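Local coordinates for Dps family protein (Staphylococcus aureus subsp. aureus, PDB 2D5K), which probably stores iron and protects DNA against oxidative damage as a twelve-subunit, ferritin-like shell, and compacts the nucleoid, at residues A60-A65 with A120-S125; E111-I116 with D127-M132; A17-A22 with N50-Y55; Y23-N28 with S100-N105. All blocks are in the same frame, centred on the assembly; numbering follows the deposited sequence.

How the contacts relate
All four contacts lie buried in one ferritin-like four-helix bundle, and each borders neighbouring subunits. Contacts 1 and 2 share helix 123-147 near one end; their centres are 11 Å apart, and Arg62 CB touches Met128 SD at 3.6 Å. Contacts 3 and 4 share helix 5-32 nearer the middle, centres 9 Å apart, with Trp19 CH2 on Phe103 CZ at 3.8 Å. Met132 of contact 2 joins the two halves, its SD lying 3.4 Å from Trp19 NE1. Contacts 1 and 4 are farthest apart, with 24 Å between centres. In contact 1, Glu61 bonds to His42 and packs on His30 of a third subunit, consistent with the inter-subunit ferroxidase site of Dps proteins.

Contact 1. Residues A60-A65 with A120-S125; sequences AERILA and AGDDVS
Arg62, on the last turns of helix 38-65, reaches Asp122, Val124 and Ser125 at the start of helix 123-147, a capped helix N-terminus in the ferritin-like bundle. The Arg62 guanidinium gives NH2 to Asp122 OD1 in a 2.8 Å salt bridge, and NE to Ser125 OG at 3.2 Å, the second lying almost in the guanidinium plane and fairly straight at 160°. The two flat groups are far from coplanar, with 61° between guanidinium and carboxylate, and OD1 is approached from above its own plane. Arg62 CG stands anti to the backbone N (chi1 170°) and the chain then bends at chi2, which brings the head group alongside the new helix.

Van der Waals packing adds to this: Val124 CB lies over the centre of one guanidinium face, 3.4 Å from Arg62 CZ. The remaining nitrogen, NH1, forms a salt bridge to Asp137 of a second subunit, so one residue ties the cap to the subunit interface.

The capping bonds fix the acceptor. Asp122 is the N-cap, following the Schellman turn at Gly121; Ser125 N reaches its OD1 at 2.9 Å, from the carboxylate face opposite Arg62 NH2, while Ser125 OG donates to Asp122 OD2 at 2.7 Å.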
# COMPACT_ATOMS: atom_id res chain seq x y z
N ALA B 60 27.53 -13.34 4.09
CA ALA B 60 28.67 -12.49 4.39
C ALA B 60 28.54 -11.87 5.79
O ALA B 60 29.51 -11.79 6.53
CB ALA B 60 28.80 -11.38 3.35
N GLU B 61 27.33 -11.42 6.14
CA GLU B 61 27.13 -10.81 7.45
C GLU B 61 27.10 -11.84 8.58
O GLU B 61 27.24 -11.48 9.74
CB GLU B 61 25.87 -9.95 7.46
CG GLU B 61 25.89 -8.87 6.38
CD GLU B 61 24.99 -7.69 6.70
OE1 GLU B 61 23.92 -7.89 7.31
OE2 GLU B 61 25.35 -6.56 6.31
N ARG B 62 26.92 -13.11 8.23
CA ARG B 62 26.94 -14.15 9.25
C ARG B 62 28.41 -14.38 9.56
O ARG B 62 28.79 -14.54 10.72
CB ARG B 62 26.31 -15.45 8.73
CG ARG B 62 26.52 -16.65 9.68
CD ARG B 62 26.02 -16.34 11.09
NE ARG B 62 26.36 -17.41 12.04
CZ ARG B 62 26.24 -17.30 13.36
NH1 ARG B 62 25.79 -16.17 13.90
NH2 ARG B 62 26.59 -18.32 14.14
N ILE B 63 29.24 -14.39 8.52
CA ILE B 63 30.67 -14.57 8.69
C ILE B 63 31.18 -13.47 9.63
O ILE B 63 32.04 -13.71 10.48
CB ILE B 63 31.42 -14.48 7.34
CG1 ILE B 63 31.11 -15.71 6.49
CG2 ILE B 63 32.92 -14.38 7.57
CD1 ILE B 63 31.75 -15.69 5.11
N LEU B 64 30.63 -12.28 9.47
CA LEU B 64 31.01 -11.15 10.31
C LEU B 64 30.54 -11.41 11.74
O LEU B 64 31.25 -11.12 12.71
CB LEU B 64 30.39 -9.86 9.78
CG LEU B 64 30.86 -9.41 8.39
CD1 LEU B 64 29.93 -8.33 7.85
CD2 LEU B 64 32.29 -8.91 8.47
N ALA B 65 29.33 -11.96 11.87
CA ALA B 65 28.75 -12.25 13.17
C ALA B 65 29.55 -13.30 13.96
O ALA B 65 29.41 -13.39 15.18
CB ALA B 65 27.30 -12.70 13.01
N ALA B 120 30.02 -28.43 14.15
CA ALA B 120 30.79 -27.36 14.78
C ALA B 120 29.95 -26.62 15.82
O ALA B 120 30.47 -25.79 16.57
CB ALA B 120 31.29 -26.39 13.72
N GLY B 121 28.66 -26.91 15.85
CA GLY B 121 27.78 -26.25 16.80
C GLY B 121 27.32 -24.89 16.31
O GLY B 121 26.78 -24.10 17.09
N ASP B 122 27.53 -24.60 15.03
CA ASP B 122 27.10 -23.32 14.47
C ASP B 122 25.74 -23.59 13.85
O ASP B 122 25.62 -23.81 12.64
CB ASP B 122 28.07 -22.83 13.39
CG ASP B 122 27.74 -21.43 12.92
OD1 ASP B 122 26.60 -20.97 13.16
OD2 ASP B 122 28.61 -20.78 12.31
N ASP B 123 24.72 -23.57 14.69
CA ASP B 123 23.37 -23.86 14.24
C ASP B 123 22.74 -22.73 13.43
O ASP B 123 21.79 -22.96 12.69
CB ASP B 123 22.52 -24.22 15.46
CG ASP B 123 23.17 -25.31 16.29
OD1 ASP B 123 23.43 -26.40 15.73
OD2 ASP B 123 23.45 -25.09 17.49
N VAL B 124 23.27 -21.52 13.58
CA VAL B 124 22.76 -20.38 12.82
C VAL B 124 23.20 -20.53 11.37
O VAL B 124 22.38 -20.42 10.45
CB VAL B 124 23.29 -19.05 13.38
CG1 VAL B 124 22.99 -17.91 12.41
CG2 VAL B 124 22.64 -18.76 14.73
N SER B 125 24.48 -20.79 11.15
CA SER B 125 24.98 -20.96 9.79
C SER B 125 24.33 -22.18 9.17
O SER B 125 24.02 -22.19 7.98
CB SER B 125 26.51 -21.12 9.79
OG SER B 125 27.14 -19.92 10.21

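Contact 2. Residues E111-I116 with D127-M132; sequences ENAIEI and DMFIGM
The Phe129 ring carries the methyl of Ala113 over one face: CB sits 3.8 Å from the ring centroid and only 11° off the normal, a CH-pi contact placed almost centrally. From that position the methyl is nearly equidistant from several ring carbons, among them Phe129 CE2 and CD2. The backbone adds to the same meeting, since Ala113 O lies 3.8 Å from Phe129 CD2. The CB of Phe129 already points at the other helix, and a chi1 of -72°, with CG opposite the carbonyl carbon, keeps the ring on that course.

Next to the ring, Ile114 slides past Phe129 in the opposite direction, and its CG1 packs on Phe129 CB at 3.6 Å. These two residues also mark the closest backbone approach, 6.1 Å between the CA of Ile114 and the CA of Phe129. Ile130, one position further on, crosses Ile114 at about a right angle and turns its CD1 toward the Ile114 side chain, though the modelled distance between the two terminal methyls is too short to be trusted. No hydrogen bond joins the segments; the contact is mainly apolar side-chain packing.

The axes of 111-116 and 127-132 run antiparallel at 160°, with a closest approach of 8.9 Å. The parent helices, 92-120 and 123-147, are consecutive in the chain and joined by the short turn after residue 120. Helix 5-32 closes over this interface, with Glu11 against both Ala113 and Phe129 and Leu12 against Phe129; Ile114 and Ile130 instead meet Asp123 of a neighbouring subunit.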
# COMPACT_ATOMS: atom_id res chain seq x y z
N GLU B 111 24.84 -29.72 1.28
CA GLU B 111 24.55 -30.88 2.12
C GLU B 111 25.74 -31.08 3.06
O GLU B 111 25.57 -31.30 4.26
CB GLU B 111 24.35 -32.13 1.25
CG GLU B 111 23.98 -33.41 2.01
CD GLU B 111 22.58 -33.39 2.63
OE1 GLU B 111 21.82 -32.41 2.40
OE2 GLU B 111 22.24 -34.36 3.34
N ASN B 112 26.95 -30.96 2.52
CA ASN B 112 28.17 -31.11 3.30
C ASN B 112 28.34 -29.94 4.27
O ASN B 112 28.72 -30.13 5.42
CB ASN B 112 29.38 -31.20 2.37
CG ASN B 112 30.68 -31.41 3.13
OD1 ASN B 112 30.81 -32.35 3.92
ND2 ASN B 112 31.65 -30.55 2.88
N ALA B 113 28.05 -28.73 3.80
CA ALA B 113 28.17 -27.53 4.62
C ALA B 113 27.25 -27.59 5.84
O ALA B 113 27.61 -27.14 6.93
CB ALA B 113 27.84 -26.29 3.79
N ILE B 114 26.05 -28.14 5.64
CA ILE B 114 25.07 -28.28 6.71
C ILE B 114 25.61 -29.20 7.79
O ILE B 114 25.49 -28.93 8.99
CB ILE B 114 23.74 -28.83 6.14
CG1 ILE B 114 23.06 -27.75 5.30
CG2 ILE B 114 22.83 -29.32 7.26
CD1 ILE B 114 22.02 -28.28 4.32
N GLU B 115 26.22 -30.30 7.37
CA GLU B 115 26.79 -31.27 8.30
C GLU B 115 27.93 -30.64 9.08
O GLU B 115 28.03 -30.81 10.30
CB GLU B 115 27.29 -32.49 7.53
CG GLU B 115 28.09 -33.47 8.37
CD GLU B 115 28.44 -34.73 7.61
OE1 GLU B 115 28.92 -34.62 6.46
OE2 GLU B 115 28.24 -35.83 8.17
N ILE B 116 28.80 -29.90 8.39
CA ILE B 116 29.94 -29.24 9.01
C ILE B 116 29.48 -28.23 10.06
O ILE B 116 30.00 -28.20 11.18
CB ILE B 116 30.81 -28.51 7.96
CG1 ILE B 116 31.38 -29.52 6.96
CG2 ILE B 116 31.92 -27.72 8.64
CD1 ILE B 116 32.07 -30.69 7.60
N ASP B 127 21.37 -23.30 9.71
CA ASP B 127 20.02 -22.90 9.31
C ASP B 127 20.04 -22.09 8.02
O ASP B 127 19.15 -22.24 7.17
CB ASP B 127 19.37 -22.09 10.43
CG ASP B 127 17.93 -21.72 10.14
OD1 ASP B 127 17.13 -22.64 9.88
OD2 ASP B 127 17.60 -20.52 10.17
N MET B 128 21.04 -21.23 7.86
CA MET B 128 21.16 -20.43 6.65
C MET B 128 21.42 -21.31 5.44
O MET B 128 20.87 -21.07 4.36
CB MET B 128 22.26 -19.39 6.81
CG MET B 128 21.88 -18.27 7.77
SD MET B 128 23.15 -17.02 7.90
CE MET B 128 22.42 -15.93 9.15
N PHE B 129 22.27 -22.32 5.61
CA PHE B 129 22.56 -23.23 4.51
C PHE B 129 21.30 -24.00 4.14
O PHE B 129 21.05 -24.25 2.97
CB PHE B 129 23.66 -24.22 4.90
CG PHE B 129 25.03 -23.60 5.00
CD1 PHE B 129 25.50 -22.75 4.01
CD2 PHE B 129 25.87 -23.91 6.07
CE1 PHE B 129 26.79 -22.22 4.07
CE2 PHE B 129 27.16 -23.38 6.14
CZ PHE B 129 27.62 -22.54 5.14
N ILE B 130 20.51 -24.37 5.14
CA ILE B 130 19.27 -25.11 4.91
C ILE B 130 18.31 -24.25 4.09
O ILE B 130 17.70 -24.73 3.13
CB ILE B 130 18.56 -25.49 6.23
CG1 ILE B 130 19.48 -26.37 7.09
CG2 ILE B 130 17.25 -26.21 5.92
CD1 ILE B 130 19.84 -27.66 6.46
N GLY B 131 18.15 -23.00 4.50
CA GLY B 131 17.26 -22.10 3.78
C GLY B 131 17.68 -21.97 2.33
O GLY B 131 16.85 -21.98 1.42
N MET B 132 18.99 -21.85 2.10
CA MET B 132 19.51 -21.73 0.74
C MET B 132 19.27 -23.00 -0.06
O MET B 132 18.83 -22.96 -1.21
CB MET B 132 21.01 -21.43 0.78
CG MET B 132 21.66 -21.36 -0.61
SD MET B 132 23.44 -21.07 -0.55
CE MET B 132 23.47 -19.31 -0.28

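Contact 3. Residues A17-A22 with N50-Y55; sequences ANWTVA and NEASQY
Trp19 packs against Ala52 and Tyr55, and its side chain can be followed outward from helix 5-32. CB stays near the backbone of the other helix, 4.1 Å from Ala52 O. With CG anti to the carbonyl carbon (chi1 -66°), the indole lies with CE3 at Ala52 CB and one face under Tyr55 CD2. At the ring fusion, Trp19 CD2 meets Tyr55 CD2 at 4.0 Å, with CE2 about as close to the same carbon. Further round the six-membered ring, CE3 touches Ala52 CB at 3.6 Å, the methyl lying at the indole edge near its plane. At the tip, CH2 packs on the Phe103 ring. Met132 and Val136 of helix 123-147 also pack on the indole, while NE1 makes a weak hydrogen bond to Gln15 OE1.

The aromatic pair is edge-to-face: the edge of Tyr55 points at the face of the indole, with the planes 62° apart. The centroids of the six-membered rings are separated by 5.1 Å. Ala52 is small enough for the CA atoms of Trp19 and Ala52 to approach to 5.6 Å. The contact joins helices 5-32 and 38-65, antiparallel here, about 6 Å from the chain centre to its own, in the core of the ferritin-like four-helix bundle.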
# COMPACT_ATOMS: atom_id res chain seq x y z
N ALA B 17 31.27 -16.81 -2.61
CA ALA B 17 31.99 -16.85 -3.88
C ALA B 17 31.09 -17.38 -5.00
O ALA B 17 30.97 -16.75 -6.05
CB ALA B 17 33.23 -17.71 -3.76
N ASN B 18 30.46 -18.53 -4.77
CA ASN B 18 29.56 -19.13 -5.76
C ASN B 18 28.49 -18.16 -6.23
O ASN B 18 28.27 -17.99 -7.43
CB ASN B 18 28.83 -20.35 -5.20
CG ASN B 18 29.73 -21.53 -4.95
OD1 ASN B 18 30.80 -21.66 -5.54
ND2 ASN B 18 29.28 -22.43 -4.08
N TRP B 19 27.80 -17.54 -5.28
CA TRP B 19 26.71 -16.65 -5.63
C TRP B 19 27.12 -15.29 -6.17
O TRP B 19 26.34 -14.64 -6.86
CB TRP B 19 25.75 -16.53 -4.44
CG TRP B 19 25.08 -17.86 -4.19
CD1 TRP B 19 25.47 -18.84 -3.32
CD2 TRP B 19 23.96 -18.40 -4.92
NE1 TRP B 19 24.68 -19.95 -3.46
CE2 TRP B 19 23.74 -19.71 -4.43
CE3 TRP B 19 23.13 -17.90 -5.93
CZ2 TRP B 19 22.72 -20.52 -4.93
CZ3 TRP B 19 22.12 -18.71 -6.42
CH2 TRP B 19 21.92 -20.01 -5.92
N THR B 20 28.34 -14.87 -5.88
CA THR B 20 28.81 -13.60 -6.42
C THR B 20 29.05 -13.86 -7.91
O THR B 20 28.69 -13.05 -8.76
CB THR B 20 30.11 -13.14 -5.74
OG1 THR B 20 29.83 -12.82 -4.37
CG2 THR B 20 30.66 -11.90 -6.43
N VAL B 21 29.66 -15.01 -8.23
CA VAL B 21 29.91 -15.35 -9.62
C VAL B 21 28.57 -15.58 -10.33
O VAL B 21 28.36 -15.11 -11.45
CB VAL B 21 30.78 -16.61 -9.75
CG1 VAL B 21 30.95 -16.97 -11.22
CG2 VAL B 21 32.14 -16.37 -9.11
N ALA B 22 27.67 -16.31 -9.67
CA ALA B 22 26.36 -16.60 -10.25
C ALA B 22 25.58 -15.31 -10.50
O ALA B 22 24.83 -15.21 -11.48
CB ALA B 22 25.57 -17.51 -9.32
N ASN B 50 18.49 -11.48 -8.10
CA ASN B 50 18.09 -10.67 -6.95
C ASN B 50 18.18 -11.57 -5.72
O ASN B 50 18.58 -11.13 -4.63
CB ASN B 50 16.67 -10.14 -7.11
CG ASN B 50 16.59 -8.95 -8.06
OD1 ASN B 50 17.56 -8.21 -8.23
ND2 ASN B 50 15.42 -8.75 -8.66
N GLU B 51 17.81 -12.83 -5.88
CA GLU B 51 17.87 -13.78 -4.78
C GLU B 51 19.33 -14.07 -4.45
O GLU B 51 19.69 -14.21 -3.28
CB GLU B 51 17.13 -15.06 -5.15
CG GLU B 51 17.29 -16.19 -4.15
CD GLU B 51 16.24 -17.26 -4.32
OE1 GLU B 51 15.84 -17.53 -5.48
OE2 GLU B 51 15.81 -17.84 -3.30
N ALA B 52 20.17 -14.14 -5.47
CA ALA B 52 21.59 -14.40 -5.27
C ALA B 52 22.21 -13.30 -4.42
O ALA B 52 23.01 -13.58 -3.53
CB ALA B 52 22.30 -14.49 -6.62
N SER B 53 21.84 -12.05 -4.71
CA SER B 53 22.39 -10.92 -3.96
C SER B 53 21.99 -11.01 -2.49
O SER B 53 22.77 -10.66 -1.61
CB SER B 53 21.91 -9.59 -4.56
OG SER B 53 20.50 -9.45 -4.46
N GLN B 54 20.78 -11.49 -2.23
CA GLN B 54 20.31 -11.63 -0.85
C GLN B 54 21.16 -12.66 -0.11
O GLN B 54 21.49 -12.46 1.07
CB GLN B 54 18.84 -12.06 -0.82
CG GLN B 54 17.88 -11.06 -1.45
CD GLN B 54 16.43 -11.47 -1.29
OE1 GLN B 54 16.02 -12.54 -1.73
NE2 GLN B 54 15.65 -10.61 -0.64
N TYR B 55 21.50 -13.76 -0.78
CA TYR B 55 22.32 -14.80 -0.17
C TYR B 55 23.71 -14.28 0.15
O TYR B 55 24.24 -14.52 1.24
CB TYR B 55 22.49 -16.01 -1.10
CG TYR B 55 21.25 -16.84 -1.29
CD1 TYR B 55 20.39 -17.11 -0.22
CD2 TYR B 55 20.95 -17.40 -2.53
CE1 TYR B 55 19.27 -17.90 -0.39
CE2 TYR B 55 19.83 -18.20 -2.71
CZ TYR B 55 18.99 -18.45 -1.63
OH TYR B 55 17.88 -19.23 -1.80

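Contact 4. Residues Y23-N28 with S100-N105; sequences YTKLHN and SQDFTN
Lys25 and Asp102 stretch toward each other from opposite directions, and Lys25 NZ reaches OD2 of Asp102 on its syn side, between helix 5-32 and helix 92-120. The backbones are well separated here, with the CA of Lys25 and the CA of Asp102 11.0 Å apart, so the long lysine does most of the spanning. Leaving the backbone with chi1 at 178°, its chain bends once, at chi3 (74°), before CE and NZ turn in to the carboxylate. Asp102 answers with a short arm whose OD2 takes the ammonium through the syn lone pair, NZ to OD2 being 2.7 Å. CE follows alongside, 3.2 Å from the same OD2, while Asp102 OD1 stays 3.8 Å from NZ.

Other groups gather at the same ammonium: Glu98 forms a second salt bridge with Lys25 NZ, and the backbone O of Lys84 accepts a hydrogen bond from it. Val83 packs on both Lys25 and Asp102.

Both charged residues are buried, and the ion pair probably offsets part of the hydration lost on burial. Two carboxylates and a carbonyl around one ammonium would be expected to stabilise its positive charge, and together they tie helix 5-32 to helix 92-120 and to the loop at Lys84.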
# COMPACT_ATOMS: atom_id res chain seq x y z
N TYR B 23 25.75 -14.34 -9.62
CA TYR B 23 25.06 -13.05 -9.75
C TYR B 23 25.31 -12.45 -11.13
O TYR B 23 24.38 -12.01 -11.81
CB TYR B 23 25.56 -12.09 -8.67
CG TYR B 23 24.92 -10.72 -8.72
CD1 TYR B 23 23.62 -10.51 -8.27
CD2 TYR B 23 25.62 -9.63 -9.24
CE1 TYR B 23 23.03 -9.25 -8.32
CE2 TYR B 23 25.05 -8.37 -9.30
CZ TYR B 23 23.76 -8.18 -8.84
OH TYR B 23 23.20 -6.93 -8.90
N THR B 24 26.57 -12.44 -11.54
CA THR B 24 26.93 -11.89 -12.85
C THR B 24 26.57 -12.85 -13.99
O THR B 24 26.15 -12.41 -15.06
CB THR B 24 28.43 -11.52 -12.89
OG1 THR B 24 28.64 -10.36 -12.07
CG2 THR B 24 28.88 -11.21 -14.31
N LYS B 25 26.71 -14.15 -13.76
CA LYS B 25 26.35 -15.09 -14.82
C LYS B 25 24.86 -14.98 -15.11
O LYS B 25 24.43 -15.10 -16.26
CB LYS B 25 26.70 -16.53 -14.45
CG LYS B 25 26.30 -17.52 -15.54
CD LYS B 25 27.17 -18.76 -15.60
CE LYS B 25 26.90 -19.72 -14.47
NZ LYS B 25 27.64 -21.01 -14.69
N LEU B 26 24.07 -14.73 -14.07
CA LEU B 26 22.63 -14.59 -14.24
C LEU B 26 22.29 -13.31 -14.99
O LEU B 26 21.28 -13.24 -15.67
CB LEU B 26 21.91 -14.64 -12.89
CG LEU B 26 21.82 -16.05 -12.28
CD1 LEU B 26 21.48 -15.96 -10.80
CD2 LEU B 26 20.76 -16.85 -13.02
N HIS B 27 23.13 -12.28 -14.85
CA HIS B 27 22.90 -11.04 -15.58
C HIS B 27 23.17 -11.33 -17.05
O HIS B 27 22.44 -10.90 -17.93
CB HIS B 27 23.84 -9.92 -15.11
CG HIS B 27 23.28 -9.11 -13.98
ND1 HIS B 27 23.22 -9.57 -12.69
CD2 HIS B 27 22.74 -7.86 -13.97
CE1 HIS B 27 22.66 -8.65 -11.92
NE2 HIS B 27 22.37 -7.60 -12.67
N ASN B 28 24.24 -12.08 -17.29
CA ASN B 28 24.63 -12.46 -18.65
C ASN B 28 23.47 -13.20 -19.32
O ASN B 28 23.07 -12.86 -20.44
CB ASN B 28 25.87 -13.36 -18.59
CG ASN B 28 26.34 -13.81 -19.97
OD1 ASN B 28 25.60 -14.48 -20.69
ND2 ASN B 28 27.56 -13.44 -20.33
N SER B 100 20.99 -25.47 -14.05
CA SER B 100 20.55 -26.67 -13.35
C SER B 100 21.76 -27.42 -12.81
O SER B 100 21.76 -27.87 -11.66
CB SER B 100 19.74 -27.58 -14.26
OG SER B 100 19.35 -28.75 -13.56
N GLN B 101 22.80 -27.56 -13.64
CA GLN B 101 24.00 -28.26 -13.19
C GLN B 101 24.64 -27.48 -12.04
O GLN B 101 25.13 -28.08 -11.09
CB GLN B 101 25.00 -28.42 -14.33
CG GLN B 101 26.21 -29.28 -13.95
CD GLN B 101 25.82 -30.70 -13.57
OE1 GLN B 101 25.23 -31.43 -14.37
NE2 GLN B 101 26.14 -31.10 -12.34
N ASP B 102 24.64 -26.15 -12.13
CA ASP B 102 25.22 -25.35 -11.05
C ASP B 102 24.44 -25.58 -9.76
O ASP B 102 25.02 -25.78 -8.69
CB ASP B 102 25.17 -23.85 -11.38
CG ASP B 102 26.24 -23.43 -12.37
OD1 ASP B 102 27.31 -24.09 -12.42
OD2 ASP B 102 26.03 -22.43 -13.09
N PHE B 103 23.11 -25.55 -9.86
CA PHE B 103 22.28 -25.75 -8.68
C PHE B 103 22.43 -27.14 -8.09
O PHE B 103 22.37 -27.32 -6.88
CB PHE B 103 20.82 -25.42 -9.01
CG PHE B 103 20.53 -23.94 -9.01
CD1 PHE B 103 21.38 -23.04 -9.64
CD2 PHE B 103 19.40 -23.45 -8.36
CE1 PHE B 103 21.12 -21.67 -9.62
CE2 PHE B 103 19.13 -22.08 -8.34
CZ PHE B 103 20.00 -21.19 -8.97
N THR B 104 22.65 -28.13 -8.95
CA THR B 104 22.86 -29.50 -8.48
C THR B 104 24.18 -29.52 -7.70
O THR B 104 24.26 -30.11 -6.62
CB THR B 104 22.94 -30.50 -9.66
OG1 THR B 104 21.64 -30.66 -10.23
CG2 THR B 104 23.46 -31.86 -9.18
N ASN B 105 25.20 -28.87 -8.26
CA ASN B 105 26.51 -28.83 -7.61
C ASN B 105 26.46 -28.09 -6.28
O ASN B 105 27.05 -28.53 -5.29
CB ASN B 105 27.54 -28.16 -8.51
CG ASN B 105 27.82 -28.95 -9.78
OD1 ASN B 105 27.55 -30.15 -9.85
ND2 ASN B 105 28.37 -28.28 -10.78